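Local coordinates for 14-3-3 protein (Cryptosporidium parvum, PDB 3EFZ) that probably binds phosphoserine-containing partner proteins in a helical groove, as 14-3-3 proteins do, and so takes part in cell signalling and regulation, at residues B[149-153]-B[201-205]; B[217-221]-B[251-256]; B[44-49]-B[72-77]; B[114-118]-B[154-159]. All blocks are in the same frame, centred on the assembly; numbering follows the deposited sequence.

Contact 1 (B[149-153]-B[201-205]); sequences GDLMR and NYTIL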
loop_
_atom_site.group_PDB
_atom_site.type_symbol
_atom_site.label_atom_id
_atom_site.label_comp_id
_atom_site.label_asym_id
_atom_site.label_seq_id
_atom_site.Cartn_x
_atom_site.Cartn_y
_atom_site.Cartn_z
ATOM N N GLY B 149 2.928 -17.315 -7.864
ATOM C CA GLY B 149 2.115 -17.338 -9.074
ATOM C C GLY B 149 1.536 -15.987 -9.415
ATOM O O GLY B 149 1.686 -15.534 -10.557
ATOM N N ASP B 150 0.908 -15.337 -8.420
ATOM C CA ASP B 150 0.427 -13.954 -8.533
ATOM C C ASP B 150 1.516 -12.963 -8.934
ATOM O O ASP B 150 1.307 -12.154 -9.836
ATOM C CB ASP B 150 -0.232 -13.458 -7.227
ATOM C CG ASP B 150 -1.452 -14.271 -6.823
ATOM O OD1 ASP B 150 -2.103 -14.914 -7.664
ATOM O OD2 ASP B 150 -1.767 -14.249 -5.639
ATOM N N LEU B 151 2.654 -13.000 -8.248
ATOM C CA LEU B 151 3.788 -12.118 -8.558
ATOM C C LEU B 151 4.394 -12.343 -9.947
ATOM O O LEU B 151 4.794 -11.393 -10.601
ATOM C CB LEU B 151 4.890 -12.216 -7.494
ATOM C CG LEU B 151 4.589 -11.749 -6.063
ATOM C CD1 LEU B 151 5.786 -12.035 -5.217
ATOM C CD2 LEU B 151 4.201 -10.266 -5.974
ATOM N N MET B 152 4.468 -13.589 -10.391
ATOM C CA MET B 152 4.832 -13.869 -11.778
ATOM C C MET B 152 3.836 -13.285 -12.805
ATOM O O MET B 152 4.233 -12.768 -13.860
ATOM C CB MET B 152 5.007 -15.377 -11.992
ATOM C CG MET B 152 6.320 -15.911 -11.462
ATOM S SD MET B 152 7.741 -15.068 -12.183
ATOM C CE MET B 152 8.726 -14.917 -10.713
ATOM N N ARG B 153 2.543 -13.395 -12.484
ATOM C CA ARG B 153 1.450 -12.822 -13.298
ATOM C C ARG B 153 1.606 -11.309 -13.399
ATOM O O ARG B 153 1.377 -10.726 -14.469
ATOM C CB ARG B 153 0.066 -13.204 -12.720
ATOM C CG ARG B 153 -1.160 -12.525 -13.371
ATOM C CD ARG B 153 -2.488 -13.265 -13.044
ATOM N NE ARG B 153 -2.738 -13.356 -11.591
ATOM C CZ ARG B 153 -3.328 -12.405 -10.871
ATOM N NH1 ARG B 153 -3.768 -11.291 -11.458
ATOM N NH2 ARG B 153 -3.486 -12.565 -9.557
ATOM N N ASN B 201 -7.334 -16.901 -9.421
ATOM C CA ASN B 201 -6.153 -16.252 -9.973
ATOM C C ASN B 201 -5.607 -16.944 -11.233
ATOM O O ASN B 201 -5.174 -16.270 -12.182
ATOM C CB ASN B 201 -5.098 -16.069 -8.884
ATOM C CG ASN B 201 -5.475 -14.959 -7.901
ATOM O OD1 ASN B 201 -6.629 -14.545 -7.825
ATOM N ND2 ASN B 201 -4.512 -14.494 -7.138
ATOM N N TYR B 202 -5.670 -18.274 -11.245
ATOM C CA TYR B 202 -5.309 -19.068 -12.427
ATOM C C TYR B 202 -6.283 -18.794 -13.559
ATOM O O TYR B 202 -5.862 -18.656 -14.699
ATOM C CB TYR B 202 -5.275 -20.566 -12.089
ATOM C CG TYR B 202 -4.594 -21.486 -13.108
ATOM C CD1 TYR B 202 -3.814 -20.980 -14.154
ATOM C CD2 TYR B 202 -4.707 -22.863 -12.989
ATOM C CE1 TYR B 202 -3.191 -21.824 -15.066
ATOM C CE2 TYR B 202 -4.085 -23.720 -13.897
ATOM C CZ TYR B 202 -3.327 -23.188 -14.933
ATOM O OH TYR B 202 -2.708 -24.039 -15.827
ATOM N N THR B 203 -7.578 -18.722 -13.235
ATOM C CA THR B 203 -8.614 -18.323 -14.189
ATOM C C THR B 203 -8.317 -16.942 -14.782
ATOM O O THR B 203 -8.458 -16.764 -15.987
ATOM C CB THR B 203 -10.028 -18.334 -13.556
ATOM O OG1 THR B 203 -10.370 -19.674 -13.174
ATOM C CG2 THR B 203 -11.071 -17.816 -14.527
ATOM N N ILE B 204 -7.878 -15.997 -13.946
ATOM C CA ILE B 204 -7.482 -14.655 -14.403
ATOM C C ILE B 204 -6.292 -14.703 -15.384
ATOM O O ILE B 204 -6.306 -14.013 -16.433
ATOM C CB ILE B 204 -7.194 -13.702 -13.213
ATOM C CG1 ILE B 204 -8.469 -13.450 -12.399
ATOM C CG2 ILE B 204 -6.605 -12.377 -13.702
ATOM C CD1 ILE B 204 -8.213 -12.790 -11.040
ATOM N N LEU B 205 -5.296 -15.536 -15.064
ATOM C CA LEU B 205 -4.141 -15.744 -15.937
ATOM C C LEU B 205 -4.559 -16.281 -17.298
ATOM O O LEU B 205 -4.068 -15.795 -18.326
ATOM C CB LEU B 205 -3.129 -16.705 -15.299
ATOM C CG LEU B 205 -1.801 -16.992 -16.013
ATOM C CD1 LEU B 205 -0.850 -15.776 -15.950
ATOM C CD2 LEU B 205 -1.138 -18.226 -15.387
#
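D150 faces N201 deep inside the all-helical 14-3-3 fold, where helices 138-158 and 193-207 run nearly parallel: the axes of the two short segments approach to 10.7 Å at 23°. N201 ND2 donates to D150 OD1 over 2.5 Å with an N-H...O angle of 158°, a hydrogen bond short enough for its exact length to be doubtful. The donor aims within its own amide plane yet arrives from above the carboxylate plane. D150 OD1 also takes a hydrogen bond from Y175, while D150 OD2 forms a salt bridge with K146, so several donors surround the carboxylate and would probably favour its charged form.

One turn later, R153 sends its aliphatic stem across the gap, with CG 4.2 Å from L205 CD1. The stem then bends at chi3 (58°), which turns the guanidinium back along the helix toward D150. R153 NH2 forms a salt bridge with D150 OD1 at 3.3 Å, its hydrogen bond being weak, with the oxygen at the guanidinium edge, and R153 NE is held by Y175. D150 thus probably serves as a second-shell partner that helps orient R153, a predicted phosphoserine-contacting residue whose side chain is about 4 Å from that of R79, as in a basic pocket made for phosphate. N201 ND2 stands 3.3 Å from R153 NH2, two donors sharing one acceptor, and I204 CG2 reaches R153 NH1 at 3.8 Å.

Contact 2 (B[217-221]-B[251-256]); sequences MKFAN and NVSQWE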
loop_
_atom_site.group_PDB
_atom_site.type_symbol
_atom_site.label_atom_id
_atom_site.label_comp_id
_atom_site.label_asym_id
_atom_site.label_seq_id
_atom_site.Cartn_x
_atom_site.Cartn_y
_atom_site.Cartn_z
ATOM N N MET B 217 -13.276 -19.715 -18.704
ATOM C CA MET B 217 -14.626 -19.862 -18.186
ATOM C C MET B 217 -15.047 -21.307 -17.969
ATOM O O MET B 217 -15.720 -21.600 -16.979
ATOM C CB MET B 217 -15.632 -19.076 -19.018
ATOM C CG MET B 217 -16.038 -17.744 -18.367
ATOM S SD MET B 217 -14.737 -16.536 -17.974
ATOM C CE MET B 217 -14.337 -16.835 -16.251
ATOM N N LYS B 218 -14.625 -22.206 -18.856
ATOM C CA LYS B 218 -14.799 -23.645 -18.628
ATOM C C LYS B 218 -14.080 -24.095 -17.350
ATOM O O LYS B 218 -14.612 -24.894 -16.570
ATOM C CB LYS B 218 -14.283 -24.445 -19.824
ATOM C CG LYS B 218 -15.232 -24.487 -20.996
ATOM C CD LYS B 218 -14.612 -25.225 -22.167
ATOM C CE LYS B 218 -15.507 -25.144 -23.400
ATOM N NZ LYS B 218 -14.767 -25.552 -24.625
ATOM N N PHE B 219 -12.873 -23.574 -17.143
ATOM C CA PHE B 219 -12.069 -23.880 -15.958
ATOM C C PHE B 219 -12.808 -23.442 -14.691
ATOM O O PHE B 219 -12.903 -24.206 -13.722
ATOM C CB PHE B 219 -10.678 -23.222 -16.067
ATOM C CG PHE B 219 -9.709 -23.646 -14.991
ATOM C CD1 PHE B 219 -9.411 -22.787 -13.931
ATOM C CD2 PHE B 219 -9.100 -24.904 -15.028
ATOM C CE1 PHE B 219 -8.506 -23.165 -12.911
ATOM C CE2 PHE B 219 -8.198 -25.303 -14.013
ATOM C CZ PHE B 219 -7.902 -24.423 -12.950
ATOM N N ALA B 220 -13.342 -22.221 -14.728
ATOM C CA ALA B 220 -14.137 -21.655 -13.637
ATOM C C ALA B 220 -15.445 -22.409 -13.406
ATOM O O ALA B 220 -15.777 -22.704 -12.260
ATOM C CB ALA B 220 -14.412 -20.170 -13.881
ATOM N N ASN B 221 -16.177 -22.705 -14.488
ATOM C CA ASN B 221 -17.392 -23.515 -14.441
ATOM C C ASN B 221 -17.147 -24.858 -13.763
ATOM O O ASN B 221 -17.881 -25.245 -12.857
ATOM C CB ASN B 221 -17.942 -23.764 -15.859
ATOM C CG ASN B 221 -19.022 -22.764 -16.271
ATOM O OD1 ASN B 221 -19.537 -22.006 -15.446
ATOM N ND2 ASN B 221 -19.379 -22.775 -17.559
ATOM N N ASN B 251 -18.334 -13.865 -13.165
ATOM C CA ASN B 251 -17.425 -13.740 -14.290
ATOM C C ASN B 251 -17.772 -14.637 -15.473
ATOM O O ASN B 251 -17.643 -14.212 -16.623
ATOM C CB ASN B 251 -15.983 -13.936 -13.842
ATOM C CG ASN B 251 -15.398 -12.683 -13.254
ATOM O OD1 ASN B 251 -14.724 -11.931 -13.944
ATOM N ND2 ASN B 251 -15.681 -12.430 -11.984
ATOM N N VAL B 252 -18.217 -15.863 -15.193
ATOM C CA VAL B 252 -18.658 -16.774 -16.255
ATOM C C VAL B 252 -19.905 -16.234 -16.964
ATOM O O VAL B 252 -19.994 -16.309 -18.195
ATOM C CB VAL B 252 -18.905 -18.231 -15.763
ATOM C CG1 VAL B 252 -19.236 -19.131 -16.933
ATOM C CG2 VAL B 252 -17.685 -18.783 -15.062
ATOM N N SER B 253 -20.845 -15.681 -16.192
ATOM C CA SER B 253 -22.115 -15.184 -16.743
ATOM C C SER B 253 -21.929 -13.961 -17.640
ATOM O O SER B 253 -22.537 -13.885 -18.706
ATOM C CB SER B 253 -23.141 -14.900 -15.636
ATOM O OG SER B 253 -23.053 -13.563 -15.179
ATOM N N GLN B 254 -21.086 -13.019 -17.210
ATOM C CA GLN B 254 -20.711 -11.859 -18.033
ATOM C C GLN B 254 -20.096 -12.284 -19.370
ATOM O O GLN B 254 -20.349 -11.661 -20.409
ATOM C CB GLN B 254 -19.740 -10.946 -17.283
ATOM C CG GLN B 254 -20.385 -10.085 -16.206
ATOM C CD GLN B 254 -19.382 -9.579 -15.170
ATOM O OE1 GLN B 254 -18.178 -9.833 -15.270
ATOM N NE2 GLN B 254 -19.881 -8.862 -14.165
ATOM N N TRP B 255 -19.291 -13.345 -19.332
ATOM C CA TRP B 255 -18.719 -13.945 -20.538
ATOM C C TRP B 255 -19.789 -14.668 -21.373
ATOM O O TRP B 255 -19.834 -14.522 -22.599
ATOM C CB TRP B 255 -17.568 -14.892 -20.165
ATOM C CG TRP B 255 -17.132 -15.800 -21.277
ATOM C CD1 TRP B 255 -17.390 -17.136 -21.392
ATOM C CD2 TRP B 255 -16.373 -15.436 -22.439
ATOM N NE1 TRP B 255 -16.836 -17.629 -22.548
ATOM C CE2 TRP B 255 -16.208 -16.608 -23.212
ATOM C CE3 TRP B 255 -15.819 -14.233 -22.904
ATOM C CZ2 TRP B 255 -15.508 -16.615 -24.428
ATOM C CZ3 TRP B 255 -15.124 -14.240 -24.116
ATOM C CH2 TRP B 255 -14.975 -15.426 -24.862
ATOM N N GLU B 256 -20.645 -15.436 -20.696
ATOM C CA GLU B 256 -21.745 -16.162 -21.337
ATOM C C GLU B 256 -22.787 -15.221 -21.953
ATOM O O GLU B 256 -23.442 -15.571 -22.938
ATOM C CB GLU B 256 -22.418 -17.113 -20.339
ATOM C CG GLU B 256 -21.670 -18.430 -20.111
ATOM C CD GLU B 256 -22.395 -19.378 -19.159
ATOM O OE1 GLU B 256 -23.582 -19.137 -18.846
ATOM O OE2 GLU B 256 -21.775 -20.372 -18.724
#
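W255 presents its indole obliquely to M217, and this is the main flat group of the interface: M217 SD lies 4.7 Å from the centroid of the five-membered ring, 36° off the ring normal, a Met-aromatic contact. M217 CG comes closer still, 3.4 Å from W255 CD1. Beyond CG the chain folds at chi2 (58°), which sets SD beside W255 CB, and again at chi3, which leads CE to N251 CB at 4.1 Å. The other flat groups, the N221 amide and the E256 carboxylate, approach from opposite directions with steeply inclined planes; N221 ND2 and E256 OE2 remain 3.6 Å apart, without a hydrogen bond.

V252 fills the middle. Its CG1 is 3.8 Å from M217 CG and 3.3 Å from N221 OD1, while V252 CG2 meets A220 CB at 3.7 Å. The segment axes pass at 9.9 Å and 138°, so this is the roughly antiparallel packing of helices 213-228 and 239-256, the last two of the 14-3-3 fold. M217 also touches T203 and Y207 of helix 193-207, and W255 covers P213 and E214. With no hydrogen bond or salt bridge between the segments, cohesion here must come from apolar and sulfur-aromatic packing, with the polar groups confined to its margin.

Contact 3 (B[44-49]-B[72-77]); sequences NYKDVI and RNRVTS
Y45 OH donates a 2.7 Å hydrogen bond to S77 OG, which lies at the edge of the tyrosine ring, near its plane. S77 OG is hydrogen-bonded in turn to E120 of the second subunit, so this bond ties the helix pair to the dimer interface. Equally short, R72 NH2 donates to N73 OD1 at 2.7 Å within one segment, the oxygen tilted slightly from the guanidinium plane, and thereby limits rotation of the N73 amide. Two weak bonds cross the gap: N73 ND2 to Y45 O and R72 NH2 to N44 OD1, each 3.4 Å. N73 ND2 has a further partner in D123 of the second subunit.

Around this network the flat groups pack closely. The N73 amide is stacked on one face of the Y45 ring, their planes only 9° apart, and N73 CB makes a CH-pi contact 3.9 Å from the ring centroid, displaced toward the rim. The R72 guanidinium stands almost upright to the ring, 85° between planes, and brings NH2 to 3.4 Å from Y45 CD1. V48 CG2 covers one guanidinium face, 3.8 Å from CZ, while T76 OG1 occupies the opposite face. Y45 is thus a knob in a hole formed by R72, N73, T76 and S77, between antiparallel segments of helices 32-54 and 63-81 (152° between axes). Sandwiched guanidinium, fixed amide and bonded hydroxyl imply a polar core of well-defined orientation, continuous with the contact between the two subunits.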
loop_
_atom_site.group_PDB
_atom_site.type_symbol
_atom_site.label_atom_id
_atom_site.label_comp_id
_atom_site.label_asym_id
_atom_site.label_seq_id
_atom_site.Cartn_x
_atom_site.Cartn_y
_atom_site.Cartn_z
ATOM N N ASN B 44 -7.934 -8.758 2.485
ATOM C CA ASN B 44 -6.911 -9.514 1.776
ATOM C C ASN B 44 -5.462 -9.240 2.230
ATOM O O ASN B 44 -4.711 -10.187 2.431
ATOM C CB ASN B 44 -7.057 -9.367 0.262
ATOM C CG ASN B 44 -6.003 -10.150 -0.500
ATOM O OD1 ASN B 44 -5.187 -9.568 -1.217
ATOM N ND2 ASN B 44 -6.001 -11.478 -0.340
ATOM N N TYR B 45 -5.084 -7.955 2.361
ATOM C CA TYR B 45 -3.774 -7.548 2.847
ATOM C C TYR B 45 -3.563 -8.132 4.227
ATOM O O TYR B 45 -2.574 -8.808 4.470
ATOM C CB TYR B 45 -3.623 -6.026 2.875
ATOM C CG TYR B 45 -3.417 -5.363 1.517
ATOM C CD1 TYR B 45 -3.853 -5.977 0.334
ATOM C CD2 TYR B 45 -2.818 -4.103 1.422
ATOM C CE1 TYR B 45 -3.701 -5.365 -0.894
ATOM C CE2 TYR B 45 -2.633 -3.477 0.193
ATOM C CZ TYR B 45 -3.079 -4.114 -0.956
ATOM O OH TYR B 45 -2.936 -3.504 -2.158
ATOM N N LYS B 46 -4.513 -7.898 5.125
ATOM C CA LYS B 46 -4.438 -8.484 6.446
ATOM C C LYS B 46 -4.128 -9.973 6.378
ATOM O O LYS B 46 -3.194 -10.430 7.025
ATOM C CB LYS B 46 -5.710 -8.250 7.252
ATOM C CG LYS B 46 -5.580 -8.771 8.686
ATOM C CD LYS B 46 -6.890 -8.634 9.453
ATOM C CE LYS B 46 -6.732 -9.115 10.872
ATOM N NZ LYS B 46 -7.931 -8.764 11.652
ATOM N N ASP B 47 -4.895 -10.709 5.577
ATOM C CA ASP B 47 -4.720 -12.144 5.492
ATOM C C ASP B 47 -3.347 -12.597 4.985
ATOM O O ASP B 47 -2.820 -13.612 5.457
ATOM C CB ASP B 47 -5.839 -12.799 4.675
ATOM C CG ASP B 47 -5.944 -14.297 4.952
ATOM O OD1 ASP B 47 -6.183 -14.677 6.127
ATOM O OD2 ASP B 47 -5.757 -15.100 4.006
ATOM N N VAL B 48 -2.792 -11.877 4.002
ATOM C CA VAL B 48 -1.440 -12.138 3.525
ATOM C C VAL B 48 -0.445 -12.067 4.702
ATOM O O VAL B 48 0.313 -13.013 4.944
ATOM C CB VAL B 48 -1.010 -11.185 2.375
ATOM C CG1 VAL B 48 0.516 -11.228 2.161
ATOM C CG2 VAL B 48 -1.702 -11.578 1.096
ATOM N N ILE B 49 -0.479 -10.965 5.440
ATOM C CA ILE B 49 0.462 -10.779 6.549
ATOM C C ILE B 49 0.242 -11.779 7.688
ATOM O O ILE B 49 1.200 -12.334 8.183
ATOM C CB ILE B 49 0.501 -9.325 7.032
ATOM C CG1 ILE B 49 1.282 -8.500 6.001
ATOM C CG2 ILE B 49 1.211 -9.216 8.383
ATOM C CD1 ILE B 49 0.922 -7.126 6.000
ATOM N N ARG B 72 4.536 -7.648 -0.664
ATOM C CA ARG B 72 3.509 -8.243 -1.536
ATOM C C ARG B 72 2.363 -7.234 -1.647
ATOM O O ARG B 72 1.812 -7.009 -2.716
ATOM C CB ARG B 72 2.968 -9.517 -0.875
ATOM C CG ARG B 72 2.316 -10.555 -1.758
ATOM C CD ARG B 72 0.965 -10.260 -2.415
ATOM N NE ARG B 72 0.077 -9.385 -1.668
ATOM C CZ ARG B 72 -1.231 -9.250 -1.912
ATOM N NH1 ARG B 72 -1.819 -9.975 -2.858
ATOM N NH2 ARG B 72 -1.964 -8.401 -1.186
ATOM N N ASN B 73 2.022 -6.649 -0.502
ATOM C CA ASN B 73 0.879 -5.749 -0.379
ATOM C C ASN B 73 1.214 -4.435 -1.064
ATOM O O ASN B 73 0.426 -3.930 -1.863
ATOM C CB ASN B 73 0.486 -5.540 1.080
ATOM C CG ASN B 73 -0.167 -6.775 1.719
ATOM O OD1 ASN B 73 -0.607 -7.713 1.045
ATOM N ND2 ASN B 73 -0.249 -6.755 3.040
ATOM N N ARG B 74 2.396 -3.901 -0.789
ATOM C CA ARG B 74 2.896 -2.751 -1.539
ATOM C C ARG B 74 2.808 -2.910 -3.065
ATOM O O ARG B 74 2.368 -2.001 -3.758
ATOM C CB ARG B 74 4.340 -2.447 -1.133
ATOM C CG ARG B 74 5.179 -1.686 -2.178
ATOM C CD ARG B 74 6.325 -0.923 -1.504
ATOM N NE ARG B 74 7.332 -0.447 -2.461
ATOM C CZ ARG B 74 7.382 0.773 -2.989
ATOM N NH1 ARG B 74 8.362 1.065 -3.843
ATOM N NH2 ARG B 74 6.479 1.710 -2.658
ATOM N N VAL B 75 3.299 -4.039 -3.562
ATOM C CA VAL B 75 3.355 -4.339 -5.010
ATOM C C VAL B 75 1.945 -4.420 -5.637
ATOM O O VAL B 75 1.726 -4.001 -6.767
ATOM C CB VAL B 75 4.161 -5.664 -5.270
ATOM C CG1 VAL B 75 3.775 -6.297 -6.578
ATOM C CG2 VAL B 75 5.633 -5.402 -5.261
ATOM N N THR B 76 1.011 -4.969 -4.877
ATOM C CA THR B 76 -0.416 -4.969 -5.222
ATOM C C THR B 76 -0.953 -3.529 -5.259
ATOM O O THR B 76 -1.692 -3.161 -6.185
ATOM C CB THR B 76 -1.208 -5.835 -4.229
ATOM O OG1 THR B 76 -0.604 -7.133 -4.172
ATOM C CG2 THR B 76 -2.651 -6.026 -4.671
ATOM N N SER B 77 -0.564 -2.712 -4.280
ATOM C CA SER B 77 -0.971 -1.314 -4.303
ATOM C C SER B 77 -0.327 -0.532 -5.449
ATOM O O SER B 77 -0.983 0.311 -6.016
ATOM C CB SER B 77 -0.754 -0.606 -2.966
ATOM O OG SER B 77 -1.557 -1.204 -1.941
#

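Contact 4 (B[114-118]-B[154-159]); sequences EESIL and YKAEIL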
loop_
_atom_site.group_PDB
_atom_site.type_symbol
_atom_site.label_atom_id
_atom_site.label_comp_id
_atom_site.label_asym_id
_atom_site.label_seq_id
_atom_site.Cartn_x
_atom_site.Cartn_y
_atom_site.Cartn_z
ATOM N N GLU B 114 6.353 0.341 -12.459
ATOM C CA GLU B 114 6.560 -0.983 -13.016
ATOM C C GLU B 114 7.957 -1.548 -12.718
ATOM O O GLU B 114 8.064 -2.735 -12.443
ATOM C CB GLU B 114 6.200 -1.043 -14.526
ATOM C CG GLU B 114 4.715 -0.723 -14.789
ATOM C CD GLU B 114 4.166 -1.233 -16.104
ATOM O OE1 GLU B 114 4.807 -1.060 -17.157
ATOM O OE2 GLU B 114 3.054 -1.809 -16.085
ATOM N N GLU B 115 9.013 -0.713 -12.768
ATOM C CA GLU B 115 10.366 -1.113 -12.332
ATOM C C GLU B 115 10.263 -1.650 -10.891
ATOM O O GLU B 115 10.750 -2.722 -10.600
ATOM C CB GLU B 115 11.395 0.047 -12.449
ATOM C CG GLU B 115 11.997 0.248 -13.885
ATOM C CD GLU B 115 12.748 1.597 -14.149
ATOM O OE1 GLU B 115 13.307 1.750 -15.277
ATOM O OE2 GLU B 115 12.789 2.500 -13.264
ATOM N N SER B 116 9.572 -0.914 -10.022
ATOM C CA SER B 116 9.323 -1.294 -8.627
ATOM C C SER B 116 8.570 -2.618 -8.443
ATOM O O SER B 116 8.987 -3.448 -7.640
ATOM C CB SER B 116 8.593 -0.157 -7.895
ATOM O OG SER B 116 9.522 0.856 -7.567
ATOM N N ILE B 117 7.476 -2.824 -9.175
ATOM C CA ILE B 117 6.788 -4.110 -9.125
ATOM C C ILE B 117 7.766 -5.224 -9.523
ATOM O O ILE B 117 7.822 -6.230 -8.837
ATOM C CB ILE B 117 5.569 -4.167 -10.060
ATOM C CG1 ILE B 117 4.480 -3.196 -9.604
ATOM C CG2 ILE B 117 5.048 -5.639 -10.221
ATOM C CD1 ILE B 117 3.471 -2.876 -10.749
ATOM N N LEU B 118 8.528 -5.038 -10.616
ATOM C CA LEU B 118 9.507 -6.051 -11.070
ATOM C C LEU B 118 10.573 -6.391 -10.033
ATOM O O LEU B 118 10.827 -7.558 -9.766
ATOM C CB LEU B 118 10.218 -5.625 -12.352
ATOM C CG LEU B 118 9.358 -5.442 -13.604
ATOM C CD1 LEU B 118 10.224 -4.880 -14.702
ATOM C CD2 LEU B 118 8.682 -6.756 -14.036
ATOM N N TYR B 154 2.014 -10.677 -12.294
ATOM C CA TYR B 154 2.260 -9.234 -12.297
ATOM C C TYR B 154 3.420 -8.847 -13.208
ATOM O O TYR B 154 3.345 -7.828 -13.884
ATOM C CB TYR B 154 2.544 -8.705 -10.890
ATOM C CG TYR B 154 1.417 -8.828 -9.872
ATOM C CD1 TYR B 154 0.106 -9.187 -10.234
ATOM C CD2 TYR B 154 1.672 -8.545 -8.531
ATOM C CE1 TYR B 154 -0.899 -9.277 -9.272
ATOM C CE2 TYR B 154 0.681 -8.612 -7.568
ATOM C CZ TYR B 154 -0.587 -8.986 -7.932
ATOM O OH TYR B 154 -1.515 -9.025 -6.919
ATOM N N LYS B 155 4.492 -9.645 -13.204
ATOM C CA LYS B 155 5.691 -9.348 -14.013
ATOM C C LYS B 155 5.309 -9.479 -15.480
ATOM O O LYS B 155 5.720 -8.670 -16.309
ATOM C CB LYS B 155 6.865 -10.303 -13.705
ATOM C CG LYS B 155 7.443 -10.267 -12.289
ATOM C CD LYS B 155 8.763 -11.050 -12.237
ATOM C CE LYS B 155 9.294 -11.157 -10.825
ATOM N NZ LYS B 155 10.674 -11.773 -10.747
ATOM N N ALA B 156 4.515 -10.511 -15.764
ATOM C CA ALA B 156 3.978 -10.823 -17.087
ATOM C C ALA B 156 3.125 -9.697 -17.686
ATOM O O ALA B 156 3.051 -9.573 -18.899
ATOM C CB ALA B 156 3.160 -12.121 -17.019
ATOM N N GLU B 157 2.463 -8.907 -16.837
ATOM C CA GLU B 157 1.674 -7.746 -17.272
ATOM C C GLU B 157 2.572 -6.577 -17.680
ATOM O O GLU B 157 2.138 -5.652 -18.396
ATOM C CB GLU B 157 0.727 -7.280 -16.154
ATOM C CG GLU B 157 -0.273 -8.304 -15.670
ATOM C CD GLU B 157 -1.100 -7.800 -14.476
ATOM O OE1 GLU B 157 -0.611 -6.923 -13.731
ATOM O OE2 GLU B 157 -2.235 -8.278 -14.277
ATOM N N ILE B 158 3.808 -6.602 -17.179
ATOM C CA ILE B 158 4.785 -5.547 -17.406
ATOM C C ILE B 158 5.735 -5.894 -18.552
ATOM O O ILE B 158 6.003 -5.060 -19.418
ATOM C CB ILE B 158 5.621 -5.267 -16.121
ATOM C CG1 ILE B 158 4.697 -4.825 -14.973
ATOM C CG2 ILE B 158 6.734 -4.250 -16.399
ATOM C CD1 ILE B 158 5.406 -4.577 -13.669
ATOM N N LEU B 159 6.256 -7.118 -18.526
ATOM C CA LEU B 159 7.280 -7.574 -19.465
ATOM C C LEU B 159 6.745 -7.840 -20.876
ATOM O O LEU B 159 5.531 -7.917 -21.087
ATOM C CB LEU B 159 8.039 -8.778 -18.881
ATOM C CG LEU B 159 8.848 -8.506 -17.580
ATOM C CD1 LEU B 159 9.382 -9.805 -16.980
ATOM C CD2 LEU B 159 9.987 -7.489 -17.721
HETATM O O HOH W 1 4.590 -2.678 -19.096
#
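I158 is the knot of the tight part, packed among E114, I117 and L118. Its CD1 lies 3.5 Å from E114 O and 3.6 Å from I117 CG2, while I158 CG2 sits 3.9 Å from L118 CD1. With CG1 anti to the carbonyl carbon (chi1 -60°), the longer branch of I158 carries CD1 between the backbone of E114 and the side chain of I117. The aliphatic part of E114 slides closely past I158 too. Looser contacts surround this centre: I117 CG2 crosses to Y154 CB at 4.0 Å, and L118 CD2 lies 4.0 Å from both K155 CB and L159 CG.

The E114 carboxylate forms the hydrated margin. A water bridges the segments, donating to I158 O at 2.8 Å and to E114 OE1 at 2.5 Å, a length too short to be taken exactly. K155 turns its ammonium to E122 in a salt bridge.

The segment axes run roughly antiparallel, 144° apart and 9.7 Å at closest approach, packing the C-terminal part of helix 138-158 against helix 100-131. Y154, whose side chain touches R79, and E157, in a salt bridge with R79, link this packing to the predicted phosphoserine site, consistent with the helical wall of a 14-3-3 groove.

How the contacts relate
From the N terminus, contact 3 closes first, joining helix 32-54 to helix 63-81 as a hairpin beside the second subunit. Contact 4 opens next on helix 100-131, and before it closes contact 1 has begun; the two cross, using consecutive parts of helix 138-158, which faces helix 100-131 in one and helix 193-207 in the other. V75 touches both I117 and Y154, joining contact 3 to contact 4, and also packs on L151 of contact 1. Contact 2 follows in series, tied to contact 1 where T203 meets M217, F219 and A220. No contact nests within another. Contacts 2 and 3, with centres about 27 Å apart, lie on opposite sides of the chain's centre.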